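Local coordinates for protein particle-associated lyase (Acinetobacter bacteriophage AP22, PDB 4Y9V) that probably cleaves the capsular polysaccharide of Acinetobacter baumannii as the trimeric tailspike lyase of the phage, binding a saccharide of that capsule, at residues Ala143-Thr157 with Arg170-Asn183. Residues are numbered along the deposited sequence; the frame is centred on the assembly and turned at random. Where two conformers were deposited one is given.
Sequences ASQIQKGDWLVIYCT and RKGEFVEVASVSGN
Strands 151-156 and 172-181 run antiparallel, their axes 4.6 Å apart at closest, with L152 facing V175 and I154 facing E173 as hydrogen-bonded pairs; L152 N to V175 O measures 2.9 Å. Beyond the last strand pair, V177 N donates to D150 O, and G149, in the type II turn Q147-D150, gives its N-H to V177 O. On the face bearing W151, V153 and F174, the indole meets the phenyl ring in a T-shaped (edge-to-face) pair, planes at 73°. W151 NE1 lies over one face of F174, offset toward the rim and 3.4 Å from CG. The W151 side chain swings there with CG anti to the backbone N (chi1 175°), while V153 CG2 packs 3.8 Å from F174 CD1. From the face of L152 and V175, L152 CD1 reaches V177 CG2 at 3.6 Å. From the preceding turn, I146 CG2 touches both V177 CG2 and V180 CG2; strands 113-125 and 184-187 cover this apolar cluster. The hairpin belongs to the Ig-like tailspike domain, which projects from the pectin-lyase-like beta-helix, and 151-156 also pairs with strand 201-207. A178 and S179 both face K186 of strand 184-187, a classic beta bulge. At the far end, near the bound glycan, Y155 OH sits at the guanidinium edge of R170, in its plane, and accepts from NH1 at 3.0 Å. R170 NH1 also reaches G308 O of the glycan pocket and NH2 forms a salt bridge with D159, so several partners fix its rotation. E176 extends instead to N296 of the second subunit.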
ATOM      1  N   ALA A 143     -22.983  14.278  32.886  1.00  7.53           N
ATOM      2  CA  ALA A 143     -22.410  12.986  32.541  1.00  8.20           C
ATOM      3  C   ALA A 143     -23.127  11.846  33.244  1.00  8.12           C
ATOM      4  O   ALA A 143     -22.657  10.704  33.193  1.00  8.61           O
ATOM      5  CB  ALA A 143     -20.937  12.954  32.928  1.00 11.22           C
ATOM      6  N   SER A 144     -24.301  12.086  33.836  1.00  8.12           N
ATOM      7  CA  SER A 144     -24.972  11.060  34.608  1.00  8.48           C
ATOM      8  C   SER A 144     -25.440   9.870  33.799  1.00  8.16           C
ATOM      9  O   SER A 144     -25.691   8.795  34.363  1.00  9.72           O
ATOM     10  CB  SER A 144     -26.146  11.672  35.348  1.00  9.57           C
ATOM     11  OG  SER A 144     -27.182  12.118  34.516  1.00  9.80           O
ATOM     12  N   GLN A 145     -25.563  10.014  32.475  1.00  8.10           N
ATOM     13  CA  GLN A 145     -26.005   8.931  31.610  1.00  8.72           C
ATOM     14  C   GLN A 145     -24.863   8.365  30.786  1.00  9.07           C
ATOM     15  O   GLN A 145     -25.111   7.609  29.836  1.00 14.78           O
ATOM     16  CB  GLN A 145     -27.164   9.375  30.749  1.00 10.21           C
ATOM     17  CG  GLN A 145     -28.304  10.084  31.540  1.00 11.62           C
ATOM     18  CD  GLN A 145     -28.922   9.264  32.616  1.00 12.46           C
ATOM     19  OE1 GLN A 145     -29.302   8.088  32.317  1.00 16.16           O
ATOM     20  NE2 GLN A 145     -29.033   9.811  33.824  1.00 13.91           N
ATOM     21  N   ILE A 146     -23.630   8.640  31.130  1.00  8.22           N
ATOM     22  CA  ILE A 146     -22.441   8.228  30.375  1.00  7.85           C
ATOM     23  C   ILE A 146     -21.648   7.203  31.151  1.00  8.39           C
ATOM     24  O   ILE A 146     -21.343   7.395  32.318  1.00  9.64           O
ATOM     25  CB  ILE A 146     -21.560   9.440  30.001  1.00  7.90           C
ATOM     26  CG1 ILE A 146     -22.350  10.482  29.274  1.00  8.03           C
ATOM     27  CG2 ILE A 146     -20.360   8.945  29.152  1.00  8.22           C
ATOM     28  CD1 ILE A 146     -21.574  11.754  28.948  1.00  8.94           C
ATOM     29  N   GLN A 147     -21.270   6.140  30.458  0.58  9.12           N
ATOM     30  CA  GLN A 147     -20.319   5.229  31.073  0.58 10.40           C
ATOM     31  C   GLN A 147     -19.300   4.768  30.046  0.58  7.98           C
ATOM     32  O   GLN A 147     -19.443   4.879  28.838  0.58  8.25           O
ATOM     33  CB  GLN A 147     -20.985   4.030  31.739  0.58 14.21           C
ATOM     34  CG  GLN A 147     -21.627   3.150  30.701  0.58 14.36           C
ATOM     35  CD  GLN A 147     -22.368   1.962  31.340  0.58 19.81           C
ATOM     36  OE1 GLN A 147     -21.900   0.834  31.456  0.58 29.29           O
ATOM     37  NE2 GLN A 147     -23.609   2.200  31.759  0.58 29.20           N
ATOM     38  N   LYS A 148     -18.227   4.279  30.619  0.54  9.83           N
ATOM     39  CA  LYS A 148     -17.172   3.678  29.831  0.54  9.69           C
ATOM     40  C   LYS A 148     -17.681   2.738  28.768  0.54  7.84           C
ATOM     41  O   LYS A 148     -18.535   1.897  29.018  0.54 10.76           O
ATOM     42  CB  LYS A 148     -16.314   3.048  30.970  0.54 11.42           C
ATOM     43  CG  LYS A 148     -15.097   2.498  30.328  0.54 11.95           C
ATOM     44  CD  LYS A 148     -14.313   1.640  31.357  0.54 12.38           C
ATOM     45  CE  LYS A 148     -13.809   2.502  32.458  0.54  9.91           C
ATOM     46  NZ  LYS A 148     -12.739   1.770  33.211  0.54 10.99           N
ATOM     47  N   GLY A 149     -17.217   2.827  27.518  1.00  7.93           N
ATOM     48  CA  GLY A 149     -17.618   2.025  26.393  1.00  7.83           C
ATOM     49  C   GLY A 149     -18.752   2.594  25.573  1.00  6.88           C
ATOM     50  O   GLY A 149     -19.026   2.057  24.488  1.00  8.12           O
ATOM     51  N   ASP A 150     -19.401   3.631  26.075  1.00  6.17           N
ATOM     52  CA  ASP A 150     -20.514   4.207  25.322  1.00  5.87           C
ATOM     53  C   ASP A 150     -20.005   4.806  24.004  1.00  5.36           C
ATOM     54  O   ASP A 150     -18.937   5.422  23.923  1.00  5.87           O
ATOM     55  CB  ASP A 150     -21.207   5.279  26.127  1.00  6.34           C
ATOM     56  CG  ASP A 150     -22.113   4.790  27.263  1.00  7.77           C
ATOM     57  OD1 ASP A 150     -22.357   3.569  27.327  1.00  9.19           O
ATOM     58  OD2 ASP A 150     -22.553   5.645  28.027  1.00  9.70           O
ATOM     59  N   TRP A 151     -20.863   4.679  22.985  1.00  5.28           N
ATOM     60  CA  TRP A 151     -20.756   5.359  21.719  1.00  5.21           C
ATOM     61  C   TRP A 151     -21.508   6.687  21.832  1.00  4.87           C
ATOM     62  O   TRP A 151     -22.725   6.694  21.995  1.00  5.55           O
ATOM     63  CB  TRP A 151     -21.338   4.466  20.612  1.00  5.65           C
ATOM     64  CG  TRP A 151     -21.427   5.057  19.244  1.00  5.06           C
ATOM     65  CD1 TRP A 151     -21.015   6.273  18.781  1.00  5.46           C
ATOM     66  CD2 TRP A 151     -22.014   4.377  18.125  1.00  4.72           C
ATOM     67  NE1 TRP A 151     -21.329   6.404  17.455  1.00  5.45           N
ATOM     68  CE2 TRP A 151     -21.931   5.259  17.015  1.00  4.86           C
ATOM     69  CE3 TRP A 151     -22.586   3.127  17.932  1.00  5.00           C
ATOM     70  CZ2 TRP A 151     -22.434   4.908  15.756  1.00  4.91           C
ATOM     71  CZ3 TRP A 151     -23.063   2.768  16.686  1.00  5.15           C
ATOM     72  CH2 TRP A 151     -22.977   3.655  15.609  1.00  5.07           C
ATOM     73  N   LEU A 152     -20.738   7.780  21.804  1.00  4.75           N
ATOM     74  CA  LEU A 152     -21.300   9.109  21.824  1.00  5.07           C
ATOM     75  C   LEU A 152     -21.084   9.775  20.452  1.00  4.71           C
ATOM     76  O   LEU A 152     -20.153   9.451  19.709  1.00  5.23           O
ATOM     77  CB  LEU A 152     -20.681  10.011  22.902  1.00  5.28           C
ATOM     78  CG  LEU A 152     -20.721   9.435  24.328  1.00  5.51           C
ATOM     79  CD1 LEU A 152     -20.074  10.461  25.276  1.00  6.69           C
ATOM     80  CD2 LEU A 152     -22.119   9.084  24.780  1.00  6.33           C
ATOM     81  N   VAL A 153     -21.964  10.723  20.162  1.00  5.02           N
ATOM     82  CA  VAL A 153     -21.841  11.567  18.976  1.00  5.00           C
ATOM     83  C   VAL A 153     -21.690  13.003  19.460  1.00  4.82           C
ATOM     84  O   VAL A 153     -22.518  13.514  20.211  1.00  5.94           O
ATOM     85  CB  VAL A 153     -23.077  11.480  18.067  1.00  5.28           C
ATOM     86  CG1 VAL A 153     -22.791  12.199  16.750  1.00  5.83           C
ATOM     87  CG2 VAL A 153     -23.514  10.033  17.829  1.00  5.63           C
ATOM     88  N   ILE A 154     -20.618  13.666  19.001  1.00  4.89           N
ATOM     89  CA  ILE A 154     -20.478  15.100  19.114  1.00  5.08           C
ATOM     90  C   ILE A 154     -21.059  15.658  17.820  1.00  5.05           C
ATOM     91  O   ILE A 154     -20.660  15.233  16.743  1.00  5.41           O
ATOM     92  CB  ILE A 154     -18.984  15.487  19.240  1.00  5.58           C
ATOM     93  CG1 ILE A 154     -18.342  14.868  20.460  1.00  6.63           C
ATOM     94  CG2 ILE A 154     -18.809  17.018  19.196  1.00  7.08           C
ATOM     95  CD1 ILE A 154     -16.816  14.896  20.470  1.00  7.39           C
ATOM     96  N   TYR A 155     -22.007  16.599  17.892  1.00  5.23           N
ATOM     97  CA  TYR A 155     -22.652  17.082  16.672  1.00  5.41           C
ATOM     98  C   TYR A 155     -23.004  18.544  16.797  1.00  5.10           C
ATOM     99  O   TYR A 155     -23.614  18.964  17.782  1.00  6.31           O
ATOM    100  CB  TYR A 155     -23.924  16.250  16.356  1.00  5.85           C
ATOM    101  CG  TYR A 155     -24.549  16.564  15.015  1.00  5.49           C
ATOM    102  CD1 TYR A 155     -24.000  16.094  13.833  1.00  5.83           C
ATOM    103  CD2 TYR A 155     -25.674  17.365  14.929  1.00  5.82           C
ATOM    104  CE1 TYR A 155     -24.547  16.383  12.603  1.00  5.52           C
ATOM    105  CE2 TYR A 155     -26.247  17.652  13.692  1.00  5.78           C
ATOM    106  CZ  TYR A 155     -25.695  17.166  12.531  1.00  5.55           C
ATOM    107  OH  TYR A 155     -26.304  17.486  11.342  1.00  5.91           O
ATOM    108  N   CYS A 156     -22.615  19.311  15.785  1.00  5.12           N
ATOM    109  CA  CYS A 156     -22.995  20.731  15.699  1.00  5.32           C
ATOM    110  C   CYS A 156     -24.231  20.870  14.831  1.00  5.30           C
ATOM    111  O   CYS A 156     -24.240  20.496  13.679  1.00  5.84           O
ATOM    112  CB  CYS A 156     -21.842  21.509  15.093  1.00  5.82           C
ATOM    113  SG  CYS A 156     -22.200  23.286  14.933  1.00  6.50           S
ATOM    114  N   THR A 157     -25.290  21.471  15.429  1.00  5.62           N
ATOM    115  CA  THR A 157     -26.552  21.583  14.706  1.00  5.84           C
ATOM    116  C   THR A 157     -26.595  22.724  13.711  1.00  5.68           C
ATOM    117  O   THR A 157     -27.553  22.824  12.940  1.00  6.48           O
ATOM    118  CB  THR A 157     -27.716  21.674  15.718  1.00  6.68           C
ATOM    119  OG1 THR A 157     -27.515  22.773  16.584  1.00  7.41           O
ATOM    120  CG2 THR A 157     -27.834  20.432  16.579  1.00  8.79           C
ATOM    121  N   ARG A 170     -22.447  19.530   8.340  1.00  4.88           N
ATOM    122  CA  ARG A 170     -22.303  19.968   9.709  1.00  4.80           C
ATOM    123  C   ARG A 170     -21.207  19.163  10.376  1.00  4.77           C
ATOM    124  O   ARG A 170     -20.955  17.989  10.049  1.00  5.60           O
ATOM    125  CB  ARG A 170     -23.627  19.845  10.480  1.00  5.15           C
ATOM    126  CG  ARG A 170     -24.768  20.545   9.767  1.00  5.44           C
ATOM    127  CD  ARG A 170     -25.968  20.817  10.685  1.00  5.93           C
ATOM    128  NE  ARG A 170     -27.129  21.244   9.906  1.00  6.12           N
ATOM    129  CZ  ARG A 170     -27.901  20.431   9.221  1.00  6.17           C
ATOM    130  NH1 ARG A 170     -27.773  19.117   9.347  1.00  6.90           N
ATOM    131  NH2 ARG A 170     -28.793  20.921   8.381  1.00  7.53           N
ATOM    132  N   LYS A 171     -20.501  19.790  11.327  1.00  4.99           N
ATOM    133  CA  LYS A 171     -19.358  19.131  11.970  1.00  4.91           C
ATOM    134  C   LYS A 171     -19.831  18.217  13.114  1.00  4.64           C
ATOM    135  O   LYS A 171     -20.865  18.425  13.733  1.00  5.64           O
ATOM    136  CB  LYS A 171     -18.308  20.136  12.410  1.00  5.33           C
ATOM    137  CG  LYS A 171     -18.717  21.091  13.498  1.00  5.55           C
ATOM    138  CD  LYS A 171     -17.572  22.013  13.887  1.00  6.13           C
ATOM    139  CE  LYS A 171     -17.950  22.998  14.975  1.00  6.80           C
ATOM    140  NZ  LYS A 171     -16.831  23.914  15.257  1.00  8.53           N
ATOM    141  N   GLY A 172     -18.992  17.218  13.391  1.00  4.66           N
ATOM    142  CA  GLY A 172     -19.235  16.274  14.461  1.00  4.89           C
ATOM    143  C   GLY A 172     -18.366  15.053  14.272  1.00  4.59           C
ATOM    144  O   GLY A 172     -17.652  14.944  13.277  1.00  4.95           O
ATOM    145  N   GLU A 173     -18.428  14.129  15.223  1.00  4.56           N
ATOM    146  CA  GLU A 173     -17.699  12.877  15.119  1.00  4.64           C
ATOM    147  C   GLU A 173     -18.248  11.880  16.144  1.00  4.60           C
ATOM    148  O   GLU A 173     -18.934  12.262  17.091  1.00  5.38           O
ATOM    149  CB  GLU A 173     -16.179  13.082  15.298  1.00  5.02           C
ATOM    150  CG  GLU A 173     -15.769  13.689  16.623  1.00  5.70           C
ATOM    151  CD  GLU A 173     -14.363  14.263  16.484  1.00  5.80           C
ATOM    152  OE1 GLU A 173     -14.219  15.364  15.862  1.00  6.37           O
ATOM    153  OE2 GLU A 173     -13.380  13.616  16.918  1.00  6.80           O
ATOM    154  N   PHE A 174     -17.902  10.629  15.957  1.00  4.63           N
ATOM    155  CA  PHE A 174     -18.207   9.576  16.891  1.00  4.67           C
ATOM    156  C   PHE A 174     -17.022   9.325  17.809  1.00  4.86           C
ATOM    157  O   PHE A 174     -15.877   9.340  17.347  1.00  5.35           O
ATOM    158  CB  PHE A 174     -18.514   8.268  16.158  1.00  4.84           C
ATOM    159  CG  PHE A 174     -19.705   8.308  15.218  1.00  4.69           C
ATOM    160  CD1 PHE A 174     -20.756   9.194  15.386  1.00  5.08           C
ATOM    161  CD2 PHE A 174     -19.766   7.401  14.156  1.00  5.24           C
ATOM    162  CE1 PHE A 174     -21.851   9.173  14.511  1.00  5.23           C
ATOM    163  CE2 PHE A 174     -20.854   7.391  13.284  1.00  5.63           C
ATOM    164  CZ  PHE A 174     -21.881   8.283  13.476  1.00  5.63           C
ATOM    165  N   VAL A 175     -17.294   9.080  19.099  1.00  4.90           N
ATOM    166  CA  VAL A 175     -16.267   8.735  20.049  1.00  5.27           C
ATOM    167  C   VAL A 175     -16.751   7.554  20.909  1.00  5.20           C
ATOM    168  O   VAL A 175     -17.946   7.363  21.093  1.00  5.99           O
ATOM    169  CB  VAL A 175     -15.822   9.911  20.947  1.00  5.93           C
ATOM    170  CG1 VAL A 175     -15.323  11.082  20.091  1.00  7.02           C
ATOM    171  CG2 VAL A 175     -16.939  10.351  21.885  1.00  7.49           C
ATOM    172  N   GLU A 176     -15.781   6.822  21.441  1.00  5.61           N
ATOM    173  CA  GLU A 176     -16.027   5.820  22.480  1.00  5.41           C
ATOM    174  C   GLU A 176     -15.403   6.296  23.788  1.00  5.23           C
ATOM    175  O   GLU A 176     -14.261   6.726  23.841  1.00  5.60           O
ATOM    176  CB  GLU A 176     -15.473   4.452  22.096  1.00  6.46           C
ATOM    177  CG  GLU A 176     -15.741   3.417  23.180  1.00  8.09           C
ATOM    178  CD  GLU A 176     -15.368   2.022  22.762  1.00 11.46           C
ATOM    179  OE1 GLU A 176     -16.152   1.459  21.999  1.00 23.21           O
ATOM    180  OE2 GLU A 176     -14.337   1.534  23.189  1.00 16.49           O
ATOM    181  N   VAL A 177     -16.204   6.211  24.858  1.00  5.46           N
ATOM    182  CA  VAL A 177     -15.784   6.695  26.158  1.00  5.47           C
ATOM    183  C   VAL A 177     -14.760   5.752  26.793  1.00  5.34           C
ATOM    184  O   VAL A 177     -14.992   4.550  26.921  1.00  6.30           O
ATOM    185  CB  VAL A 177     -17.010   6.844  27.067  1.00  5.97           C
ATOM    186  CG1 VAL A 177     -16.592   7.277  28.471  1.00  6.48           C
ATOM    187  CG2 VAL A 177     -17.975   7.837  26.469  1.00  6.69           C
ATOM    188  N   ALA A 178     -13.646   6.333  27.234  1.00  5.47           N
ATOM    189  CA  ALA A 178     -12.607   5.651  27.988  1.00  5.63           C
ATOM    190  C   ALA A 178     -12.821   5.744  29.497  1.00  5.99           C
ATOM    191  O   ALA A 178     -12.548   4.794  30.227  1.00  7.61           O
ATOM    192  CB  ALA A 178     -11.244   6.180  27.609  1.00  6.52           C
ATOM    193  N   SER A 179     -13.261   6.897  30.011  1.00  6.04           N
ATOM    194  CA  SER A 179     -13.508   7.054  31.434  1.00  6.52           C
ATOM    195  C   SER A 179     -14.369   8.294  31.632  1.00  6.58           C
ATOM    196  O   SER A 179     -14.401   9.188  30.798  1.00  7.11           O
ATOM    197  CB  SER A 179     -12.241   7.124  32.244  1.00  8.00           C
ATOM    198  OG  SER A 179     -11.516   8.311  31.925  1.00 10.00           O
ATOM    199  N   VAL A 180     -15.041   8.312  32.794  1.00  7.22           N
ATOM    200  CA  VAL A 180     -15.830   9.456  33.233  1.00  7.65           C
ATOM    201  C   VAL A 180     -15.374   9.824  34.654  1.00  7.96           C
ATOM    202  O   VAL A 180     -15.334   8.937  35.500  1.00 10.54           O
ATOM    203  CB  VAL A 180     -17.312   9.151  33.230  1.00  8.97           C
ATOM    204  CG1 VAL A 180     -18.149  10.362  33.642  1.00 13.09           C
ATOM    205  CG2 VAL A 180     -17.782   8.679  31.875  1.00 10.08           C
ATOM    206  N   SER A 181     -15.087  11.081  34.884  1.00  8.98           N
ATOM    207  CA  SER A 181     -14.709  11.589  36.207  1.00 10.73           C
ATOM    208  C   SER A 181     -15.486  12.892  36.393  1.00 10.98           C
ATOM    209  O   SER A 181     -15.197  13.880  35.737  1.00 10.92           O
ATOM    210  CB  SER A 181     -13.219  11.847  36.283  1.00 13.46           C
ATOM    211  OG  SER A 181     -12.850  12.304  37.574  1.00 19.45           O
ATOM    212  N   GLY A 182     -16.498  12.858  37.257  1.00 12.04           N
ATOM    213  CA  GLY A 182     -17.382  13.994  37.378  1.00 12.81           C
ATOM    214  C   GLY A 182     -18.035  14.269  36.024  1.00 11.40           C
ATOM    215  O   GLY A 182     -18.601  13.346  35.424  1.00 11.29           O
ATOM    216  N   ASN A 183     -17.916  15.464  35.511  1.00 11.03           N
ATOM    217  CA  ASN A 183     -18.443  15.820  34.201  1.00  9.40           C
ATOM    218  C   ASN A 183     -17.367  15.800  33.120  1.00  8.53           C
ATOM    219  O   ASN A 183     -17.631  16.290  32.009  1.00  9.68           O
ATOM    220  CB  ASN A 183     -19.127  17.198  34.245  1.00 11.14           C
ATOM    221  CG  ASN A 183     -20.571  17.069  34.833  1.00 12.22           C
ATOM    222  OD1 ASN A 183     -21.294  16.017  34.761  1.00 15.87           O
ATOM    223  ND2 ASN A 183     -21.093  18.144  35.308  1.00 15.56           N
TER
HETATM  224  O   HOH W   1     -11.266   2.350  30.481  0.44  8.53           O